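Local atomic coordinates of alpha-L-rhamnosidase (Aspergillus terreus, PDB entry 6GSZ), a protein that probably hydrolyses terminal non-reducing alpha-L-rhamnose residues of alpha-L-rhamnosides, as a calcium-containing glycosyl hydrolase. Residues A[424-429]-A[483-488]; A[451-456]-A[758-763]; A[303-308]-A[490-495]; A[7-12]-A[23-28]. One frame throughout, in Å; residues are numbered along the deposited sequence. Where two conformers were deposited one is given.

Interaction 1: residues A[424-429]-A[483-488]. With CA (calcium ion), chain K.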
# COMPACT_ATOMS: atom_id res chain seq x y z
N SER A 424 6.19 2.66 -0.47
CA SER A 424 6.11 2.44 0.97
C SER A 424 6.79 1.13 1.34
O SER A 424 6.47 0.07 0.76
CB SER A 424 4.65 2.45 1.41
OG SER A 424 4.11 3.76 1.28
N ASP A 425 7.72 1.18 2.30
CA ASP A 425 8.68 0.09 2.50
C ASP A 425 8.15 -0.95 3.51
O ASP A 425 8.65 -1.09 4.59
CB ASP A 425 10.05 0.64 2.91
CG ASP A 425 11.19 -0.36 2.87
OD1 ASP A 425 11.02 -1.45 2.31
OD2 ASP A 425 12.23 -0.04 3.47
N MET A 426 7.08 -1.61 3.09
CA MET A 426 6.42 -2.63 3.88
C MET A 426 7.26 -3.92 3.88
O MET A 426 7.97 -4.21 2.95
CB MET A 426 5.04 -2.91 3.28
CG MET A 426 4.08 -1.71 3.35
SD MET A 426 2.59 -2.00 2.38
CE MET A 426 3.26 -2.13 0.74
N GLU A 427 7.06 -4.73 4.93
CA GLU A 427 7.74 -6.03 5.00
C GLU A 427 7.07 -7.00 4.02
O GLU A 427 5.85 -7.18 4.07
CB GLU A 427 7.67 -6.57 6.41
CG GLU A 427 8.43 -7.86 6.59
CD GLU A 427 8.48 -8.38 8.02
OE1 GLU A 427 7.61 -7.99 8.85
OE2 GLU A 427 9.43 -9.16 8.31
N ARG A 428 7.86 -7.57 3.12
CA ARG A 428 7.38 -8.60 2.21
C ARG A 428 7.01 -9.87 2.99
O ARG A 428 7.78 -10.34 3.84
CB ARG A 428 8.45 -8.94 1.18
CG ARG A 428 8.02 -9.92 0.10
CD ARG A 428 7.00 -9.36 -0.87
NE ARG A 428 6.55 -10.42 -1.77
CZ ARG A 428 7.22 -10.88 -2.81
NH1 ARG A 428 6.73 -11.91 -3.53
NH2 ARG A 428 8.36 -10.27 -3.16
N THR A 429 5.81 -10.39 2.68
CA THR A 429 5.29 -11.56 3.38
C THR A 429 4.87 -12.70 2.45
O THR A 429 4.85 -13.85 2.93
CB THR A 429 4.11 -11.19 4.30
OG1 THR A 429 3.10 -10.50 3.57
CG2 THR A 429 4.55 -10.36 5.48
N PHE A 483 -1.74 -10.28 1.70
CA PHE A 483 -0.95 -11.48 1.66
C PHE A 483 0.47 -11.17 1.17
O PHE A 483 1.48 -11.72 1.67
CB PHE A 483 -1.62 -12.49 0.71
CG PHE A 483 -0.97 -13.85 0.64
CD1 PHE A 483 0.08 -14.10 -0.22
CD2 PHE A 483 -1.45 -14.91 1.41
CE1 PHE A 483 0.64 -15.38 -0.32
CE2 PHE A 483 -0.92 -16.19 1.27
CZ PHE A 483 0.13 -16.42 0.42
N ILE A 484 0.59 -10.29 0.16
CA ILE A 484 1.91 -10.06 -0.46
C ILE A 484 2.85 -9.27 0.47
O ILE A 484 4.03 -9.59 0.55
CB ILE A 484 1.76 -9.40 -1.84
CG1 ILE A 484 0.88 -10.26 -2.76
CG2 ILE A 484 3.12 -9.10 -2.45
CD1 ILE A 484 0.66 -9.65 -4.10
N TYR A 485 2.29 -8.24 1.14
CA TYR A 485 3.06 -7.42 2.06
C TYR A 485 2.26 -7.22 3.34
O TYR A 485 1.04 -7.30 3.34
CB TYR A 485 3.33 -6.03 1.47
CG TYR A 485 4.44 -5.91 0.44
CD1 TYR A 485 5.76 -5.73 0.84
CD2 TYR A 485 4.19 -5.99 -0.92
CE1 TYR A 485 6.78 -5.60 -0.10
CE2 TYR A 485 5.20 -5.88 -1.86
CZ TYR A 485 6.51 -5.69 -1.45
OH TYR A 485 7.53 -5.57 -2.36
N ASP A 486 2.97 -6.92 4.44
CA ASP A 486 2.36 -6.52 5.69
C ASP A 486 1.90 -5.06 5.56
O ASP A 486 2.68 -4.10 5.70
CB ASP A 486 3.31 -6.73 6.86
CG ASP A 486 2.69 -6.42 8.21
OD1 ASP A 486 1.68 -5.67 8.27
OD2 ASP A 486 3.15 -7.07 9.20
N THR A 487 0.61 -4.92 5.20
CA THR A 487 -0.02 -3.64 4.94
C THR A 487 -0.70 -3.03 6.16
O THR A 487 -1.36 -1.99 6.02
CB THR A 487 -1.12 -3.85 3.91
OG1 THR A 487 -1.95 -4.87 4.46
CG2 THR A 487 -0.58 -4.32 2.58
N ALA A 488 -0.57 -3.67 7.34
CA ALA A 488 -1.43 -3.30 8.45
C ALA A 488 -1.27 -1.81 8.85
O ALA A 488 -2.29 -1.11 8.99
CB ALA A 488 -1.20 -4.24 9.62
CA CA K . 3.03 -7.70 11.38
O HOH W 1 5.23 -3.68 6.91
O HOH W 2 5.25 -8.88 8.65
O HOH W 3 1.11 -9.68 5.50
O HOH W 4 1.48 -6.09 11.17
O HOH W 5 2.36 -9.77 10.20
O HOH W 6 4.50 -9.41 12.25

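Interaction 2: residues A[451-456]-A[758-763]. With BGC (beta-D-glucopyranose), chain B; EDO (1,2-ethanediol), chain C.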
# COMPACT_ATOMS: atom_id res chain seq x y z
N ARG A 451 3.62 -2.83 -5.71
CA ARG A 451 4.74 -1.94 -5.40
C ARG A 451 4.53 -0.53 -5.99
O ARG A 451 4.83 0.47 -5.32
CB ARG A 451 6.04 -2.52 -5.95
CG ARG A 451 6.52 -3.75 -5.22
CD ARG A 451 7.62 -4.45 -5.98
NE ARG A 451 8.18 -5.55 -5.23
CZ ARG A 451 9.07 -6.43 -5.72
NH1 ARG A 451 9.35 -6.45 -7.02
NH2 ARG A 451 9.62 -7.30 -4.89
N GLY A 452 3.98 -0.44 -7.19
CA GLY A 452 3.88 0.83 -7.81
C GLY A 452 2.84 1.74 -7.16
O GLY A 452 2.91 2.98 -7.28
N ASN A 453 1.84 1.13 -6.53
CA ASN A 453 0.64 1.79 -6.08
C ASN A 453 0.45 1.77 -4.55
O ASN A 453 -0.58 2.27 -4.06
CB ASN A 453 -0.57 1.21 -6.77
CG ASN A 453 -0.63 1.62 -8.23
OD1 ASN A 453 -0.85 2.81 -8.52
ND2 ASN A 453 -0.43 0.67 -9.14
N PHE A 454 1.44 1.30 -3.79
CA PHE A 454 1.45 1.48 -2.34
C PHE A 454 2.52 2.54 -2.06
O PHE A 454 3.66 2.23 -1.79
CB PHE A 454 1.65 0.14 -1.62
CG PHE A 454 0.37 -0.62 -1.38
CD1 PHE A 454 -0.43 -1.07 -2.43
CD2 PHE A 454 -0.10 -0.77 -0.09
CE1 PHE A 454 -1.61 -1.76 -2.18
CE2 PHE A 454 -1.30 -1.45 0.14
CZ PHE A 454 -2.06 -1.87 -0.90
N PHE A 455 2.13 3.79 -2.34
CA PHE A 455 3.09 4.92 -2.35
C PHE A 455 2.52 6.00 -1.43
O PHE A 455 1.86 6.92 -1.95
CB PHE A 455 3.24 5.45 -3.78
CG PHE A 455 4.47 6.28 -4.06
CD1 PHE A 455 4.57 7.61 -3.64
CD2 PHE A 455 5.57 5.73 -4.71
CE1 PHE A 455 5.69 8.36 -3.89
CE2 PHE A 455 6.69 6.50 -4.96
CZ PHE A 455 6.76 7.80 -4.55
N SER A 456 2.67 5.81 -0.11
CA SER A 456 2.09 6.63 1.02
C SER A 456 0.61 6.26 1.23
O SER A 456 0.21 6.01 2.35
CB SER A 456 2.35 8.17 0.88
OG SER A 456 1.95 8.80 2.04
N SER A 758 -4.42 3.18 -18.34
CA SER A 758 -3.21 3.01 -17.56
C SER A 758 -2.71 1.56 -17.72
O SER A 758 -3.50 0.60 -17.81
CB SER A 758 -3.48 3.35 -16.10
OG SER A 758 -2.77 2.52 -15.21
N PHE A 759 -1.38 1.39 -17.65
CA PHE A 759 -0.75 0.08 -17.67
C PHE A 759 -0.26 -0.33 -16.27
O PHE A 759 0.61 -1.21 -16.16
CB PHE A 759 0.39 0.02 -18.70
CG PHE A 759 -0.13 0.16 -20.10
CD1 PHE A 759 -0.51 -0.96 -20.80
CD2 PHE A 759 -0.27 1.40 -20.71
CE1 PHE A 759 -1.02 -0.85 -22.08
CE2 PHE A 759 -0.77 1.51 -22.00
CZ PHE A 759 -1.14 0.38 -22.68
N ASN A 760 -0.80 0.27 -15.20
CA ASN A 760 -0.32 -0.07 -13.87
C ASN A 760 -1.39 0.24 -12.81
O ASN A 760 -1.27 1.19 -12.04
CB ASN A 760 0.98 0.64 -13.55
CG ASN A 760 1.80 -0.02 -12.47
OD1 ASN A 760 1.31 -0.95 -11.81
ND2 ASN A 760 3.02 0.43 -12.25
N HIS A 761 -2.42 -0.61 -12.78
CA HIS A 761 -3.53 -0.58 -11.80
C HIS A 761 -3.62 -1.96 -11.17
O HIS A 761 -3.60 -2.92 -11.93
CB HIS A 761 -4.87 -0.34 -12.52
CG HIS A 761 -5.39 1.05 -12.62
ND1 HIS A 761 -4.78 2.02 -13.39
CD2 HIS A 761 -6.53 1.59 -12.12
CE1 HIS A 761 -5.50 3.13 -13.31
NE2 HIS A 761 -6.59 2.90 -12.52
N TYR A 762 -3.68 -2.06 -9.83
CA TYR A 762 -3.80 -3.40 -9.19
C TYR A 762 -5.17 -4.05 -9.25
O TYR A 762 -5.25 -5.25 -8.93
CB TYR A 762 -3.26 -3.37 -7.75
CG TYR A 762 -3.77 -2.32 -6.80
CD1 TYR A 762 -5.10 -2.06 -6.62
CD2 TYR A 762 -2.87 -1.54 -6.08
CE1 TYR A 762 -5.55 -1.13 -5.70
CE2 TYR A 762 -3.30 -0.59 -5.17
CZ TYR A 762 -4.65 -0.32 -5.03
OH TYR A 762 -5.06 0.62 -4.13
N ALA A 763 -6.25 -3.38 -9.67
CA ALA A 763 -7.58 -4.00 -9.57
C ALA A 763 -7.63 -5.36 -10.23
O ALA A 763 -8.16 -6.27 -9.61
CB ALA A 763 -8.65 -3.08 -10.16
C2 BGC B . -10.00 4.24 -10.61
C3 BGC B . -11.46 3.93 -10.53
C4 BGC B . -12.43 5.06 -10.79
C5 BGC B . -11.97 5.67 -12.02
C6 BGC B . -12.97 6.78 -12.31
C1 BGC B . -9.71 5.03 -11.88
O1 BGC B . -8.31 5.20 -12.00
O2 BGC B . -9.26 3.08 -10.93
O3 BGC B . -11.72 3.63 -9.27
O4 BGC B . -13.84 4.74 -10.85
O5 BGC B . -10.59 6.15 -12.01
O6 BGC B . -12.49 7.52 -13.44
C1 EDO C . 1.46 4.99 5.74
O1 EDO C . 1.76 5.83 4.57
C2 EDO C . 2.68 4.30 6.35
O2 EDO C . 2.93 2.93 5.81

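Interaction 3: residues A[303-308]-A[490-495]. With EDO (1,2-ethanediol), chain C.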
# COMPACT_ATOMS: atom_id res chain seq x y z
N SER A 303 2.34 10.66 14.64
CA SER A 303 3.34 9.69 14.26
C SER A 303 2.77 8.80 13.15
O SER A 303 1.58 8.48 13.17
CB SER A 303 3.70 8.81 15.44
OG SER A 303 4.28 9.59 16.47
N PRO A 304 3.59 8.33 12.21
CA PRO A 304 3.16 7.29 11.27
C PRO A 304 2.72 6.01 11.98
O PRO A 304 3.34 5.64 13.00
CB PRO A 304 4.39 7.02 10.43
CG PRO A 304 5.21 8.28 10.53
CD PRO A 304 4.96 8.77 11.93
N ASP A 305 1.74 5.33 11.39
CA ASP A 305 1.36 3.99 11.81
C ASP A 305 2.14 2.94 11.05
O ASP A 305 2.19 1.78 11.53
CB ASP A 305 -0.13 3.79 11.63
CG ASP A 305 -0.95 4.76 12.46
OD1 ASP A 305 -0.84 4.71 13.70
OD2 ASP A 305 -1.65 5.63 11.87
N GLY A 306 2.62 3.25 9.86
CA GLY A 306 3.28 2.34 9.01
C GLY A 306 4.63 2.85 8.54
O GLY A 306 5.14 3.80 9.06
N PRO A 307 5.21 2.17 7.54
CA PRO A 307 6.58 2.46 7.15
C PRO A 307 6.59 3.61 6.17
O PRO A 307 5.58 3.96 5.57
CB PRO A 307 7.00 1.17 6.44
CG PRO A 307 5.73 0.66 5.84
CD PRO A 307 4.62 1.03 6.81
N PRO A 308 7.77 4.24 6.01
CA PRO A 308 7.93 5.36 5.09
C PRO A 308 8.10 4.89 3.65
O PRO A 308 8.33 3.73 3.37
CB PRO A 308 9.23 6.02 5.59
CG PRO A 308 10.04 4.87 6.10
CD PRO A 308 9.02 3.93 6.71
N PHE A 490 0.20 0.68 7.21
CA PHE A 490 -0.12 1.51 6.05
C PHE A 490 -1.62 1.76 5.97
O PHE A 490 -2.08 2.87 5.78
CB PHE A 490 0.44 0.82 4.82
CG PHE A 490 0.18 1.46 3.49
CD1 PHE A 490 -1.04 1.33 2.87
CD2 PHE A 490 1.14 2.23 2.86
CE1 PHE A 490 -1.29 1.87 1.61
CE2 PHE A 490 0.89 2.75 1.60
CZ PHE A 490 -0.32 2.61 0.99
N LEU A 491 -2.41 0.68 6.06
CA LEU A 491 -3.87 0.82 5.92
C LEU A 491 -4.49 1.37 7.19
O LEU A 491 -5.52 2.05 7.10
CB LEU A 491 -4.49 -0.51 5.50
CG LEU A 491 -4.16 -0.93 4.07
CD1 LEU A 491 -4.64 -2.34 3.83
CD2 LEU A 491 -4.74 0.04 3.03
N ARG A 492 -3.85 1.15 8.36
CA ARG A 492 -4.36 1.77 9.55
C ARG A 492 -4.45 3.31 9.38
O ARG A 492 -5.45 3.96 9.76
CB ARG A 492 -3.51 1.43 10.77
CG ARG A 492 -4.11 1.86 12.09
CD ARG A 492 -3.24 1.57 13.30
NE ARG A 492 -4.04 1.70 14.51
CZ ARG A 492 -3.64 1.23 15.70
NH1 ARG A 492 -2.37 0.85 15.86
NH2 ARG A 492 -4.53 1.10 16.70
N ALA A 493 -3.34 3.87 8.89
CA ALA A 493 -3.24 5.32 8.68
C ALA A 493 -4.27 5.79 7.65
O ALA A 493 -5.00 6.80 7.87
CB ALA A 493 -1.81 5.67 8.29
N TRP A 494 -4.34 5.08 6.53
CA TRP A 494 -5.27 5.46 5.46
C TRP A 494 -6.71 5.49 5.97
O TRP A 494 -7.51 6.38 5.66
CB TRP A 494 -5.07 4.57 4.24
CG TRP A 494 -5.90 4.97 3.07
CD1 TRP A 494 -5.68 6.05 2.26
CD2 TRP A 494 -7.07 4.34 2.57
NE1 TRP A 494 -6.65 6.09 1.28
CE2 TRP A 494 -7.54 5.08 1.46
CE3 TRP A 494 -7.82 3.22 2.98
CZ2 TRP A 494 -8.69 4.74 0.73
CZ3 TRP A 494 -8.96 2.90 2.28
CH2 TRP A 494 -9.40 3.65 1.18
N LEU A 495 -7.08 4.45 6.75
CA LEU A 495 -8.43 4.34 7.24
C LEU A 495 -8.78 5.39 8.30
O LEU A 495 -9.97 5.76 8.41
CB LEU A 495 -8.71 2.92 7.73
CG LEU A 495 -8.87 1.88 6.61
CD1 LEU A 495 -8.73 0.47 7.15
CD2 LEU A 495 -10.21 2.06 5.91
C1 EDO C . 1.46 4.99 5.74
O1 EDO C . 1.76 5.83 4.57
C2 EDO C . 2.68 4.30 6.35
O2 EDO C . 2.93 2.93 5.81

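Interaction 4: residues A[7-12]-A[23-28]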
# COMPACT_ATOMS: atom_id res chain seq x y z
N VAL A 7 10.62 -8.97 17.12
CA VAL A 7 9.83 -8.36 18.17
C VAL A 7 9.41 -6.99 17.65
O VAL A 7 10.30 -6.20 17.24
CB VAL A 7 10.58 -8.24 19.50
CG1 VAL A 7 9.74 -7.52 20.51
CG2 VAL A 7 10.96 -9.61 20.03
N ALA A 8 8.09 -6.72 17.62
CA ALA A 8 7.60 -5.52 17.04
C ALA A 8 6.49 -4.89 17.89
O ALA A 8 5.76 -5.58 18.64
CB ALA A 8 7.14 -5.77 15.65
N PHE A 9 6.34 -3.57 17.76
CA PHE A 9 5.39 -2.79 18.50
C PHE A 9 4.28 -2.31 17.57
O PHE A 9 4.55 -1.76 16.49
CB PHE A 9 6.13 -1.62 19.13
CG PHE A 9 7.24 -2.08 20.03
CD1 PHE A 9 6.98 -2.57 21.30
CD2 PHE A 9 8.53 -2.18 19.54
CE1 PHE A 9 7.99 -3.11 22.07
CE2 PHE A 9 9.55 -2.68 20.33
CZ PHE A 9 9.29 -3.17 21.59
N GLU A 10 3.01 -2.49 18.00
CA GLU A 10 1.86 -2.21 17.14
C GLU A 10 2.12 -2.88 15.79
O GLU A 10 2.47 -4.06 15.72
CB GLU A 10 1.55 -0.71 17.11
CG GLU A 10 1.19 -0.17 18.49
CD GLU A 10 -0.20 -0.55 19.01
OE1 GLU A 10 -1.14 -0.46 18.19
OE2 GLU A 10 -0.32 -0.90 20.22
N HIS A 11 1.95 -2.11 14.70
CA HIS A 11 2.22 -2.56 13.35
C HIS A 11 3.45 -1.85 12.75
O HIS A 11 3.70 -1.95 11.53
CB HIS A 11 1.00 -2.42 12.45
CG HIS A 11 -0.14 -3.25 12.95
ND1 HIS A 11 -0.20 -4.64 12.82
CD2 HIS A 11 -1.21 -2.88 13.67
CE1 HIS A 11 -1.30 -5.05 13.42
NE2 HIS A 11 -1.92 -4.02 13.98
N HIS A 12 4.28 -1.31 13.64
CA HIS A 12 5.49 -0.63 13.20
C HIS A 12 6.60 -1.64 12.87
O HIS A 12 6.79 -2.62 13.61
CB HIS A 12 6.01 0.26 14.32
CG HIS A 12 5.05 1.26 14.87
ND1 HIS A 12 4.64 2.38 14.14
CD2 HIS A 12 4.49 1.40 16.08
CE1 HIS A 12 3.83 3.10 14.91
NE2 HIS A 12 3.69 2.50 16.11
N PRO A 23 2.57 0.71 23.88
CA PRO A 23 2.49 -0.02 22.62
C PRO A 23 2.33 -1.52 22.87
O PRO A 23 3.05 -2.09 23.72
CB PRO A 23 3.83 0.28 21.95
CG PRO A 23 4.75 0.57 23.09
CD PRO A 23 3.88 1.34 24.08
N ARG A 24 1.47 -2.16 22.08
CA ARG A 24 1.33 -3.62 22.15
C ARG A 24 2.55 -4.26 21.51
O ARG A 24 3.21 -3.67 20.65
CB ARG A 24 0.01 -4.03 21.47
CG ARG A 24 -1.23 -3.51 22.21
CD ARG A 24 -2.49 -3.74 21.42
NE ARG A 24 -2.49 -2.98 20.20
CZ ARG A 24 -3.24 -3.24 19.14
NH1 ARG A 24 -4.09 -4.26 19.17
NH2 ARG A 24 -3.14 -2.51 18.02
N VAL A 25 2.82 -5.51 21.93
CA VAL A 25 4.02 -6.23 21.58
C VAL A 25 3.62 -7.52 20.86
O VAL A 25 2.70 -8.21 21.26
CB VAL A 25 4.88 -6.53 22.83
CG1 VAL A 25 6.23 -7.10 22.43
CG2 VAL A 25 5.02 -5.29 23.71
N SER A 26 4.40 -7.88 19.85
CA SER A 26 4.23 -9.12 19.09
C SER A 26 5.60 -9.76 18.83
O SER A 26 6.58 -9.05 18.68
CB SER A 26 3.56 -8.90 17.75
OG SER A 26 2.32 -8.23 17.87
N TRP A 27 5.64 -11.08 18.77
CA TRP A 27 6.86 -11.74 18.37
C TRP A 27 6.54 -12.83 17.37
O TRP A 27 5.62 -13.63 17.60
CB TRP A 27 7.64 -12.28 19.58
CG TRP A 27 6.81 -13.00 20.60
CD1 TRP A 27 6.66 -14.36 20.77
CD2 TRP A 27 6.13 -12.39 21.69
NE1 TRP A 27 5.88 -14.58 21.86
CE2 TRP A 27 5.54 -13.41 22.46
CE3 TRP A 27 5.96 -11.04 22.09
CZ2 TRP A 27 4.80 -13.13 23.59
CZ3 TRP A 27 5.22 -10.77 23.21
CH2 TRP A 27 4.64 -11.81 23.96
N ARG A 28 7.35 -12.95 16.35
CA ARG A 28 7.26 -14.01 15.38
C ARG A 28 8.29 -15.10 15.71
O ARG A 28 9.36 -14.82 16.21
CB ARG A 28 7.47 -13.33 14.03
CG ARG A 28 7.11 -14.16 12.83
CD ARG A 28 7.20 -13.22 11.64
NE ARG A 28 5.91 -12.60 11.34
CZ ARG A 28 5.73 -11.54 10.59
NH1 ARG A 28 4.56 -11.37 10.00
NH2 ARG A 28 6.70 -10.64 10.45
O HOH W 7 2.96 -5.66 17.89

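Interaction 1: residues A[424-429]-A[483-488]
R428 crosses the ring of Y485 at a slant, and its side chain can be followed outward. CB approaches the ring rim at CE1; a bend at chi2 (70°) then lays CD over one face, 3.9 Å from the ring centroid, a CH-pi contact. CD also comes within 3.3 Å of I484 O, which sits at the guanidinium edge, while NE passes I484 CG2. Beyond this the charged end leaves the pair: NH1 bonds to G430 O, and the Y485 hydroxyl to R451. The backbones form a single bridge, R428 with Y485, where the chain leaves helix 471-484 of the six-hairpin glycosidase domain. D486 N gives a nearly straight bond to E427 O (2.9 Å, 172°), and T429 pins the helix end twice, its N on I484 O and its OG1 on F483 O (2.8 Å), both donors standing above the carbonyl planes. M426 runs across Y485, with SD 3.9 Å from T487 CG2. D486 OD2 binds the calcium ion at 2.3 Å, OD1 caps A488 N, and one water donates to both D486 OD2 and E427 OE1, whose like charges it probably eases; E427 OE1 also pairs with R28.

Interaction 2: residues A[451-456]-A[758-763]
Beside the glucose-occupied pocket of the six-hairpin glycosidase domain, to which H761 contributes, N453 at the C-terminal end of helix 437-453 meets N760 and Y762 of the loop 758-763. N453 ND2 donates to N760 O (3.1 Å, 158°); the oxygen lies in the amide plane of N453, yet the donor stands well above the carbonyl plane of N760. The two asparagine side chains run antiparallel alongside one another with their amide planes steeply inclined, and each has another polar partner: N453 OD1 bonds to T459, N760 OD1 to S449. CB of N453 packs 3.6 Å from Y762 CE2. The same CE2 atom meets F454 CE1 at 3.6 Å, the two rings forming an oblique pair. Y762 reaches this spot because CG sits between its backbone N and carbonyl carbon (chi1 51°). H761, between N760 and Y762, has its CB directed away from 451-456, and its NE2 meets the glucose, donating to O1 (2.9 Å, 164°) and weakly to O2. H761 ND1 and S758 OG are hydrogen-bonded (2.8 Å). That hydroxyl also accepts from N760 N (3.0 Å), an ST turn; the same OG thus holds both N760 N and the imidazole, probably limiting the ring's rotation. D460, D473 and W527 hold the glucose through further hydrogen bonds.

Interaction 3: residues A[303-308]-A[490-495]
The carboxylate of D305 sits against the first turns of helix 488-503. OD2 touches the methyl of A493, 3.6 Å from CB and equally close to CA, while OD1 faces the aliphatic part of R492, 4.0 Å from CD. The two side chains cross at about a right angle, with carboxylate and guanidinium planes 41° apart. D305 OD1 stays 4.5 Å from R492 NE and well out of the guanidinium plane, a charge-only proximity. G306 follows at close quarters, its CA 3.9 Å from F490 N, and P307 brings CD to 4.5 Å from the same nitrogen. A 1,2-ethanediol molecule, probably from the crystallisation liquor, lies beside P307 and F490; its O2 is at the ring edge of F490, and its bond to P307 O is weak and doubtful, since O2 is also modelled too close to P307 CD.

In the next shell, D305 OD2 forms a salt bridge with K496, on the same helix. R492 carries its CG anti to the backbone N (chi1 -171°) and runs extended from CG to NE, so its charged end passes beyond D305 to pair with E550 and with E10. F490 stacks on F454. The loop 303-308, which leads from strand 301-302 to strand 309-315, thus lies along a helix of the six-hairpin domain. Between the two segments the touching is van der Waals and electrostatic; directed polar bonds for both charged groups come from neighbours, and the nearby opposite charges probably favour the ionised form of D305.

Interaction 4: residues A[7-12]-A[23-28]
The guanidinium of R24 and the carboxylate of E10 meet with their planes 38° apart. The acid lies at the edge of the guanidinium, gripped side-on: NH2 donates to E10 OE1 (2.9 Å, 169°) and NE to OE2 (3.0 Å), both oxygens being nearly in the guanidinium plane. From the carboxylate side the approach is less flat. NH2 comes to OE1 from above its plane, and NE reaches OE2 on the syn side, also out of plane. OE2 takes a second bond, from R24 N (2.9 Å), on its anti side and from the same face, so one oxygen ties down both main chain and side chain of R24. The bend of E10 at chi2 (-74°) folds the carboxylate back to this point. OE1 is also paired with R492, and R24 NH1 with D544, so the charges form a network. The aromatic ring of F9 is met obliquely by P23 and V25, with CE1 4.0 Å from V25 CG2.

The salt bridge lies just beyond the end of the two-stranded antiparallel sheet of strands 3-9 and 25-30 in the N-terminal immunoglobulin-like domain. A8 and S26 form the hydrogen-bonded pair, N to O in both directions, flanked by the non-hydrogen-bonded pairs V7-W27 and F9-V25. V7, F9, V25 and W27 share one face, packing toward strands 78-86 and 99-103; V7 CG1 touches V25 CG1 at 4.0 Å. Beyond the pairing, E10 N bonds to R24 O, and F9 to H12 make a type II' turn. A water lies 2.6 Å from S26 OG and near the carbonyls of A8 and E10; S26 OG also bonds to L64 N.

In the fold
Along the chain interaction 4 closes first, in the N-terminal immunoglobulin-like domain; interaction 3 joins residues far apart in sequence, with interaction 1 lying between them, and interaction 2 crosses both. Centres of interactions 1, 2 and 3 lie 12 to 17 Å apart, and F454 joins them, packing on M426, T487 and F490. Helices 437-453, 471-484 and 488-503 are successive elements of the six-hairpin domain. Interaction 4 reaches them through salt bridges R28-E427 and E10-R492, with centres about 15 Å from those of interactions 1 and 3. It stays about 12 Å from interaction 2 at the nearest atoms, so these N-terminal strands contact the glycosidase domain near the calcium site and do not touch interaction 2.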